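Local coordinates for protein endo-1,4-beta-xylanase D (Paenibacillus polymyxa, PDB 1W0N) that probably hydrolyses internal beta-1,4 links of xylan, with the calcium-dependent CBM36 module present here binding carbohydrate, probably xylan, at residues 39-42 against 43-46. Sequence-based numbering, arbitrary orientation.
With MG (magnesium ion), chain C.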
loop_
_atom_site.group_PDB
_atom_site.type_symbol
_atom_site.label_atom_id
_atom_site.label_comp_id
_atom_site.label_asym_id
_atom_site.label_seq_id
_atom_site.Cartn_x
_atom_site.Cartn_y
_atom_site.Cartn_z
ATOM N N LEU A 39 -2.928 -0.804 8.815
ATOM C CA LEU A 39 -3.871 0.274 8.524
ATOM C C LEU A 39 -5.255 -0.190 8.976
ATOM O O LEU A 39 -5.710 -1.275 8.568
ATOM C CB LEU A 39 -3.895 0.560 7.024
ATOM C CG LEU A 39 -2.545 0.863 6.374
ATOM C CD1 LEU A 39 -2.705 0.930 4.868
ATOM C CD2 LEU A 39 -1.929 2.139 6.914
ATOM N N TYR A 40 -5.907 0.606 9.814
ATOM C CA TYR A 40 -7.125 0.175 10.498
ATOM C C TYR A 40 -8.359 1.003 10.197
ATOM O O TYR A 40 -9.499 0.520 10.342
ATOM C CB TYR A 40 -6.948 0.220 12.023
ATOM C CG TYR A 40 -5.743 -0.524 12.562
ATOM C CD1 TYR A 40 -5.834 -1.849 12.974
ATOM C CD2 TYR A 40 -4.523 0.118 12.724
ATOM C CE1 TYR A 40 -4.745 -2.499 13.540
ATOM C CE2 TYR A 40 -3.429 -0.520 13.296
ATOM C CZ TYR A 40 -3.551 -1.828 13.706
ATOM O OH TYR A 40 -2.478 -2.469 14.296
ATOM N N ALA A 41 -8.181 2.284 9.869
ATOM C CA ALA A 41 -9.300 3.197 9.733
ATOM C C ALA A 41 -8.990 4.225 8.685
ATOM O O ALA A 41 -7.852 4.347 8.216
ATOM C CB ALA A 41 -9.579 3.865 11.055
ATOM N N ASN A 42 -9.973 4.948 8.204
ATOM C CA ASN A 42 -9.772 5.792 7.064
ATOM C C ASN A 42 -8.553 6.783 6.883
ATOM O O ASN A 42 -8.046 6.833 5.768
ATOM C CB ASN A 42 -11.112 6.512 6.821
ATOM C CG ASN A 42 -12.046 5.685 5.972
ATOM O OD1 ASN A 42 -13.199 6.108 5.733
ATOM N ND2 ASN A 42 -11.598 4.562 5.460
ATOM N N ALA A 43 -8.075 7.649 7.765
ATOM C CA ALA A 43 -6.994 8.578 8.005
ATOM C C ALA A 43 -5.679 7.887 8.264
ATOM O O ALA A 43 -4.651 8.541 8.282
ATOM C CB ALA A 43 -7.295 9.539 9.118
ATOM N N ASP A 44 -5.648 6.525 8.411
ATOM C CA ASP A 44 -4.392 5.818 8.481
ATOM C C ASP A 44 -3.706 5.800 7.125
ATOM O O ASP A 44 -4.368 5.671 6.093
ATOM C CB ASP A 44 -4.610 4.369 8.952
ATOM C CG ASP A 44 -4.958 4.256 10.430
ATOM O OD1 ASP A 44 -4.703 5.226 11.202
ATOM O OD2 ASP A 44 -5.464 3.172 10.821
ATOM N N TYR A 45 -2.393 5.900 7.097
ATOM C CA TYR A 45 -1.662 5.786 5.831
ATOM C C TYR A 45 -0.209 5.466 6.091
ATOM O O TYR A 45 0.313 5.680 7.183
ATOM C CB TYR A 45 -1.763 7.103 5.006
ATOM C CG TYR A 45 -1.066 8.290 5.647
ATOM C CD1 TYR A 45 -1.720 9.130 6.528
ATOM C CD2 TYR A 45 0.266 8.539 5.369
ATOM C CE1 TYR A 45 -1.066 10.216 7.114
ATOM C CE2 TYR A 45 0.933 9.601 5.954
ATOM C CZ TYR A 45 0.278 10.470 6.818
ATOM O OH TYR A 45 0.912 11.514 7.382
ATOM N N VAL A 46 0.456 4.982 5.017
ATOM C CA VAL A 46 1.906 5.050 4.911
ATOM C C VAL A 46 2.252 5.810 3.646
ATOM O O VAL A 46 1.529 5.717 2.640
ATOM C CB VAL A 46 2.610 3.664 4.889
ATOM C CG1 VAL A 46 2.480 2.999 6.248
ATOM C CG2 VAL A 46 2.070 2.759 3.795
HETATM MG MG MG C . -10.640 -1.196 10.507
HETATM O O HOH W 1 -6.074 3.617 5.967
HETATM O O HOH W 2 -6.700 4.488 5.711
HETATM O O HOH W 3 -5.552 7.956 4.813
HETATM O O HOH W 4 -10.165 -1.577 12.496
HETATM O O HOH W 5 -12.203 0.018 11.055
HETATM O O HOH W 6 -11.964 -2.835 10.552
HETATM O O HOH W 7 -11.090 -1.112 8.499
#
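Asp44 folds its carboxylate back over the turn and grips the backbone N-H groups of Tyr40 and Ala41 with one oxygen. OD2 accepts from Tyr40 N at 2.8 Å through its anti lone pair, while Ala41 N, 3.0 Å from the same OD2, comes from above the carboxylate plane in a more bent bond (140°). With Asp44 CG anti to its own carbonyl carbon (chi1 -73°), the acid group is directed back at the start of the loop. OD2 also lies at the edge of the Tyr40 ring, 3.7 Å from CD2, with ring and carboxylate planes 78° apart. The other oxygen, OD1, is satisfied by Tyr26 N, so the buried carboxylate ties two loops together; these N-H donors probably help stabilise its negative charge.

Ala41 to Asp44 form a type I beta turn, closed by Asp44 N donating to Ala41 O at 3.1 Å. One water site, modelled in two positions, bridges Ala41 O and Asp44 O, and water 3 donates to Asp44 O. In the given conformer Asn42 N is hydrogen-bonded to Asp116 OD2. Tyr40 O binds the magnesium ion at 2.1 Å, with four waters and Asp121 OD1 completing the site.

Leu39 CD2 packs against the Tyr45 backbone, 3.8 Å from its N. The loop thus carries the chain between the module's two antiparallel sheets, from strand 36-39, paired with 122-130, into strand 45-52, flanked by 21-23 and 107-113.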